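Local coordinates for Pap fimbrial major pilin protein (PDB 2UY6), which polymerizes into the thick, right-handed helical rod of the P pilus, the adhesive fibre with which Escherichia coli colonizes the epithelium of particular host organs, at residues B[47-52]-B[135-140]; B[53-58]-B[128-133]. The protein carries 2 engineered substitutions. One frame throughout, in Å; residues are numbered along the deposited sequence.

Contact 1: B[47-52]-B[135-140]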
loop_
_atom_site.group_PDB
_atom_site.type_symbol
_atom_site.label_atom_id
_atom_site.label_comp_id
_atom_site.label_asym_id
_atom_site.label_seq_id
_atom_site.Cartn_x
_atom_site.Cartn_y
_atom_site.Cartn_z
ATOM N N GLY B 47 -6.036 -35.621 -26.177
ATOM C CA GLY B 47 -6.864 -34.451 -26.378
ATOM C C GLY B 47 -6.691 -33.546 -25.175
ATOM O O GLY B 47 -6.297 -34.004 -24.093
ATOM N N VAL B 48 -6.986 -32.263 -25.359
ATOM C CA VAL B 48 -6.867 -31.279 -24.295
ATOM C C VAL B 48 -8.197 -30.563 -24.083
ATOM O O VAL B 48 -9.029 -30.511 -24.984
ATOM C CB VAL B 48 -5.782 -30.240 -24.656
ATOM C CG1 VAL B 48 -5.938 -28.989 -23.796
ATOM C CG2 VAL B 48 -4.399 -30.853 -24.463
ATOM N N SER B 49 -8.400 -30.007 -22.897
ATOM C CA SER B 49 -9.642 -29.290 -22.631
ATOM C C SER B 49 -9.621 -27.939 -23.347
ATOM O O SER B 49 -8.566 -27.469 -23.786
ATOM C CB SER B 49 -9.804 -29.048 -21.131
ATOM O OG SER B 49 -8.899 -28.049 -20.684
ATOM N N LYS B 50 -10.780 -27.309 -23.475
ATOM C CA LYS B 50 -10.810 -26.001 -24.110
ATOM C C LYS B 50 -10.056 -25.052 -23.201
ATOM O O LYS B 50 -10.200 -25.110 -21.982
ATOM C CB LYS B 50 -12.236 -25.479 -24.260
ATOM C CG LYS B 50 -12.307 -24.044 -24.782
ATOM C CD LYS B 50 -13.744 -23.602 -24.994
ATOM C CE LYS B 50 -13.810 -22.321 -25.822
ATOM N NZ LYS B 50 -15.210 -21.969 -26.241
ATOM N N PRO B 51 -9.207 -24.193 -23.775
ATOM C CA PRO B 51 -8.503 -23.281 -22.871
ATOM C C PRO B 51 -9.488 -22.305 -22.221
ATOM O O PRO B 51 -10.242 -21.616 -22.906
ATOM C CB PRO B 51 -7.457 -22.612 -23.777
ATOM C CG PRO B 51 -7.901 -22.941 -25.189
ATOM C CD PRO B 51 -8.540 -24.279 -25.083
ATOM N N MET B 52 -9.492 -22.288 -20.888
ATOM C CA MET B 52 -10.392 -21.440 -20.107
ATOM C C MET B 52 -9.757 -20.120 -19.721
ATOM O O MET B 52 -8.569 -20.050 -19.413
ATOM C CB MET B 52 -10.815 -22.156 -18.825
ATOM C CG MET B 52 -11.461 -23.498 -19.044
ATOM S SD MET B 52 -12.940 -23.343 -20.027
ATOM C CE MET B 52 -12.879 -24.875 -20.952
ATOM N N ALA B 135 -6.175 -21.494 -19.182
ATOM C CA ALA B 135 -5.772 -22.732 -18.549
ATOM C C ALA B 135 -6.427 -23.916 -19.230
ATOM O O ALA B 135 -7.617 -23.881 -19.559
ATOM C CB ALA B 135 -6.142 -22.700 -17.073
ATOM N N VAL B 136 -5.639 -24.964 -19.434
ATOM C CA VAL B 136 -6.119 -26.187 -20.068
ATOM C C VAL B 136 -5.797 -27.398 -19.205
ATOM O O VAL B 136 -4.768 -27.443 -18.528
ATOM C CB VAL B 136 -5.460 -26.413 -21.452
ATOM C CG1 VAL B 136 -5.952 -25.376 -22.453
ATOM C CG2 VAL B 136 -3.951 -26.327 -21.315
ATOM N N VAL B 137 -6.686 -28.377 -19.225
ATOM C CA VAL B 137 -6.486 -29.606 -18.471
ATOM C C VAL B 137 -6.033 -30.689 -19.456
ATOM O O VAL B 137 -6.546 -30.767 -20.575
ATOM C CB VAL B 137 -7.796 -30.063 -17.793
ATOM C CG1 VAL B 137 -7.590 -31.407 -17.097
ATOM C CG2 VAL B 137 -8.250 -29.009 -16.799
ATOM N N LYS B 138 -5.063 -31.505 -19.059
ATOM C CA LYS B 138 -4.597 -32.574 -19.932
ATOM C C LYS B 138 -3.978 -33.711 -19.137
ATOM O O LYS B 138 -3.752 -33.583 -17.935
ATOM C CB LYS B 138 -3.585 -32.041 -20.950
ATOM C CG LYS B 138 -2.207 -31.751 -20.399
ATOM C CD LYS B 138 -1.343 -31.127 -21.474
ATOM C CE LYS B 138 0.120 -31.201 -21.120
ATOM N NZ LYS B 138 0.558 -32.623 -21.041
ATOM N N LYS B 139 -3.726 -34.829 -19.811
ATOM C CA LYS B 139 -3.121 -35.976 -19.158
ATOM C C LYS B 139 -1.741 -35.538 -18.705
ATOM O O LYS B 139 -1.058 -34.796 -19.406
ATOM C CB LYS B 139 -3.008 -37.156 -20.127
ATOM C CG LYS B 139 -2.482 -38.427 -19.470
ATOM C CD LYS B 139 -2.538 -39.629 -20.404
ATOM C CE LYS B 139 -1.601 -39.467 -21.585
ATOM N NZ LYS B 139 -1.659 -40.655 -22.489
ATOM N N SER B 140 -1.351 -35.987 -17.519
ATOM C CA SER B 140 -0.058 -35.655 -16.939
ATOM C C SER B 140 1.071 -36.160 -17.816
ATOM O O SER B 140 0.910 -37.146 -18.524
ATOM C CB SER B 140 0.060 -36.288 -15.557
ATOM O OG SER B 140 1.392 -36.231 -15.097
HETATM O O HOH W 1 -4.250 -35.052 -22.871
#
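S49 and M52 tie the coil that leads into strand 52-59 alongside strand 130-139, extending the antiparallel pairing of a pilin's incomplete immunoglobulin-like fold to residues that precede the regular strand. Backbone bonds come first. M52 and A135 form an antiparallel hydrogen-bonded pair: M52 N reaches A135 O at 2.8 Å, and A135 N returns the bond to M52 O. Farther along strand 130-139, S49 N donates to V137 O over 3.1 Å, lying in the plane of that carbonyl.

The bond that would normally come back from V137 is taken by a side chain. V137 N meets S49 OG at 2.7 Å, almost perfectly straight, and a chi1 of 73° swings the hydroxyl inward between its own backbone N and carbonyl carbon to receive it. S49 thus holds V137 with both its amide and its hydroxyl.

The apolar part centres on V136, which is touched at different atoms by V48 and P51. V48 CG1 lies against V136 CB at 3.5 Å, while P51 CB packs on V136 CG1 at 3.4 Å. V48 turns its other methyl, CG2, onto K138 CB. On the far side of strand 130-139, V136 and K138 bond through their backbones to V104 and A102.

Charged ends lead elsewhere: K138 NZ forms a salt bridge with E92 and also donates to K139 O, and K139 NZ forms one with E44, near the C-terminal end of helix 40-45. At the G47 end, a water donates a hydrogen bond to G47 O at 2.6 Å and accepts one from K139 N at 3.1 Å.

Contact 2: B[53-58]-B[128-133]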
loop_
_atom_site.group_PDB
_atom_site.type_symbol
_atom_site.label_atom_id
_atom_site.label_comp_id
_atom_site.label_asym_id
_atom_site.label_seq_id
_atom_site.Cartn_x
_atom_site.Cartn_y
_atom_site.Cartn_z
ATOM N N ASP B 53 -10.566 -19.075 -19.725
ATOM C CA ASP B 53 -10.087 -17.757 -19.361
ATOM C C ASP B 53 -9.828 -17.684 -17.861
ATOM O O ASP B 53 -10.731 -17.894 -17.054
ATOM C CB ASP B 53 -11.115 -16.691 -19.746
ATOM C CG ASP B 53 -11.213 -16.479 -21.246
ATOM O OD1 ASP B 53 -11.920 -15.539 -21.659
ATOM O OD2 ASP B 53 -10.593 -17.246 -22.013
ATOM N N LEU B 54 -8.587 -17.415 -17.489
ATOM C CA LEU B 54 -8.246 -17.276 -16.092
ATOM C C LEU B 54 -7.889 -15.793 -15.960
ATOM O O LEU B 54 -6.750 -15.400 -16.206
ATOM C CB LEU B 54 -7.047 -18.153 -15.750
ATOM C CG LEU B 54 -6.910 -18.555 -14.279
ATOM C CD1 LEU B 54 -5.642 -19.363 -14.087
ATOM C CD2 LEU B 54 -6.867 -17.336 -13.414
ATOM N N ASP B 55 -8.871 -14.963 -15.614
ATOM C CA ASP B 55 -8.627 -13.531 -15.470
ATOM C C ASP B 55 -8.531 -13.082 -14.015
ATOM O O ASP B 55 -9.369 -13.424 -13.181
ATOM C CB ASP B 55 -9.709 -12.734 -16.194
ATOM C CG ASP B 55 -9.682 -12.958 -17.691
ATOM O OD1 ASP B 55 -8.584 -12.939 -18.285
ATOM O OD2 ASP B 55 -10.758 -13.148 -18.283
ATOM N N ILE B 56 -7.487 -12.319 -13.722
ATOM C CA ILE B 56 -7.248 -11.823 -12.377
ATOM C C ILE B 56 -7.316 -10.303 -12.372
ATOM O O ILE B 56 -6.492 -9.639 -12.999
ATOM C CB ILE B 56 -5.856 -12.260 -11.864
ATOM C CG1 ILE B 56 -5.745 -13.783 -11.900
ATOM C CG2 ILE B 56 -5.646 -11.774 -10.442
ATOM C CD1 ILE B 56 -4.353 -14.296 -11.575
ATOM N N GLU B 57 -8.305 -9.756 -11.672
ATOM C CA GLU B 57 -8.459 -8.312 -11.593
ATOM C C GLU B 57 -7.653 -7.723 -10.434
ATOM O O GLU B 57 -7.821 -8.119 -9.280
ATOM C CB GLU B 57 -9.944 -7.939 -11.456
ATOM C CG GLU B 57 -10.177 -6.479 -11.046
ATOM C CD GLU B 57 -11.586 -5.966 -11.346
ATOM O OE1 GLU B 57 -12.572 -6.696 -11.094
ATOM O OE2 GLU B 57 -11.704 -4.818 -11.826
ATOM N N LEU B 58 -6.762 -6.791 -10.769
ATOM C CA LEU B 58 -5.925 -6.104 -9.786
ATOM C C LEU B 58 -6.680 -4.873 -9.302
ATOM O O LEU B 58 -6.944 -3.964 -10.083
ATOM C CB LEU B 58 -4.598 -5.674 -10.420
ATOM C CG LEU B 58 -3.781 -6.840 -10.984
ATOM C CD1 LEU B 58 -2.517 -6.348 -11.684
ATOM C CD2 LEU B 58 -3.433 -7.770 -9.851
ATOM N N GLU B 128 -6.556 -1.478 -19.052
ATOM C CA GLU B 128 -7.206 -2.527 -18.266
ATOM C C GLU B 128 -6.463 -2.824 -16.967
ATOM O O GLU B 128 -5.280 -2.509 -16.830
ATOM C CB GLU B 128 -7.308 -3.814 -19.087
ATOM C CG GLU B 128 -7.966 -3.645 -20.442
ATOM C CD GLU B 128 -8.005 -4.944 -21.228
ATOM O OE1 GLU B 128 -8.762 -5.860 -20.838
ATOM O OE2 GLU B 128 -7.271 -5.054 -22.234
ATOM N N ASN B 129 -7.161 -3.440 -16.018
ATOM C CA ASN B 129 -6.558 -3.781 -14.733
ATOM C C ASN B 129 -6.704 -5.283 -14.483
ATOM O O ASN B 129 -6.650 -5.751 -13.342
ATOM C CB ASN B 129 -7.234 -2.996 -13.609
ATOM C CG ASN B 129 -8.694 -3.350 -13.457
ATOM O OD1 ASN B 129 -9.464 -3.267 -14.413
ATOM N ND2 ASN B 129 -9.086 -3.755 -12.256
ATOM N N VAL B 130 -6.893 -6.030 -15.566
ATOM C CA VAL B 130 -7.052 -7.474 -15.489
ATOM C C VAL B 130 -5.920 -8.165 -16.225
ATOM O O VAL B 130 -5.622 -7.831 -17.377
ATOM C CB VAL B 130 -8.384 -7.933 -16.137
ATOM C CG1 VAL B 130 -8.502 -9.457 -16.083
ATOM C CG2 VAL B 130 -9.562 -7.283 -15.438
ATOM N N LEU B 131 -5.274 -9.109 -15.552
ATOM C CA LEU B 131 -4.206 -9.879 -16.175
ATOM C C LEU B 131 -4.949 -11.060 -16.799
ATOM O O LEU B 131 -5.791 -11.682 -16.143
ATOM C CB LEU B 131 -3.206 -10.361 -15.124
ATOM C CG LEU B 131 -2.444 -9.259 -14.379
ATOM C CD1 LEU B 131 -1.871 -9.804 -13.075
ATOM C CD2 LEU B 131 -1.348 -8.708 -15.263
ATOM N N HIS B 132 -4.660 -11.353 -18.064
ATOM C CA HIS B 132 -5.342 -12.438 -18.771
ATOM C C HIS B 132 -4.467 -13.668 -18.980
ATOM O O HIS B 132 -3.333 -13.562 -19.443
ATOM C CB HIS B 132 -5.830 -11.954 -20.144
ATOM C CG HIS B 132 -6.656 -10.701 -20.099
ATOM N ND1 HIS B 132 -7.968 -10.682 -19.671
ATOM C CD2 HIS B 132 -6.365 -9.429 -20.465
ATOM C CE1 HIS B 132 -8.449 -9.456 -19.778
ATOM N NE2 HIS B 132 -7.496 -8.675 -20.258
ATOM N N TYR B 133 -5.010 -14.830 -18.631
ATOM C CA TYR B 133 -4.328 -16.112 -18.805
ATOM C C TYR B 133 -5.364 -17.119 -19.306
ATOM O O TYR B 133 -6.566 -16.849 -19.295
ATOM C CB TYR B 133 -3.772 -16.657 -17.481
ATOM C CG TYR B 133 -2.726 -15.818 -16.783
ATOM C CD1 TYR B 133 -3.087 -14.804 -15.889
ATOM C CD2 TYR B 133 -1.371 -16.048 -17.002
ATOM C CE1 TYR B 133 -2.117 -14.042 -15.233
ATOM C CE2 TYR B 133 -0.400 -15.294 -16.355
ATOM C CZ TYR B 133 -0.778 -14.295 -15.475
ATOM O OH TYR B 133 0.195 -13.550 -14.859
#
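L58 and L131 meet through their methyls, CD1 to CD1 at 3.8 Å, on the inward face of an antiparallel strand pair in the pilin's immunoglobulin-like sandwich. Further along the same face, I56 CD1 comes obliquely to Y133 CE1, and L54 CB lies 4.0 Å from Y133 CB. Y133 turns its ring edge to L54 O.

The backbones run 165° apart. L131 and I56 exchange two good bonds, I56 N to L131 O and L131 N to I56 O. At the next hydrogen-bonded pair the exchange is uneven: L54 N reaches Y133 O at 2.8 Å, whereas the return bond from Y133 N is weak. L58 N points nearly straight down the carbonyl of N129.

D55, E57, V130 and H132 lie on the other face. V130 CG1 packs against D55 CB at 3.5 Å. H132 ND1 donates a hydrogen bond to D55 OD1 at 2.7 Å, near the ring plane but from above the carboxylate, whose plane stands 88° to the ring. H132 NE2 donates to E128 OE1, so a carboxylate at each nitrogen helps fix the ring's rotation and would probably favour a protonated imidazole. At the end of the pair, N129 ND2 spends both hydrogens in its amide plane, one on the anti lone pair of E57 OE2 at 2.9 Å, the other on L58 O at 3.1 Å. A chi1 of 64° brings the amide across.

Strand 23-25 flanks 53-58, with S25 bonded to E57, while F158 of strand 153-162 covers I56 and L131, and strand 77-86 sets F81 edge-to-face with Y133.

Overall arrangement
Contacts 1 and 2 follow one another along the same two partners, the chain through 47-58 and strand 130-139, with centres about 19 Å apart. Contact 2 lies closer to the middle of the subunit and is the larger: regular strand pairing, with leucine, isoleucine and tyrosine turned into the core, a histidine-carboxylate bond on the other face and an asparagine amide bonded at the end of the pair. Contact 1 sits farther out, where only M52 still pairs as a strand residue; a serine hydroxyl and a water do work that backbone groups do in contact 2, and its apolar packing is largely valine and proline near the surface. Its lysines find acidic partners outside the pair, whereas the acidic D55 and E57 find H132 and N129 across it.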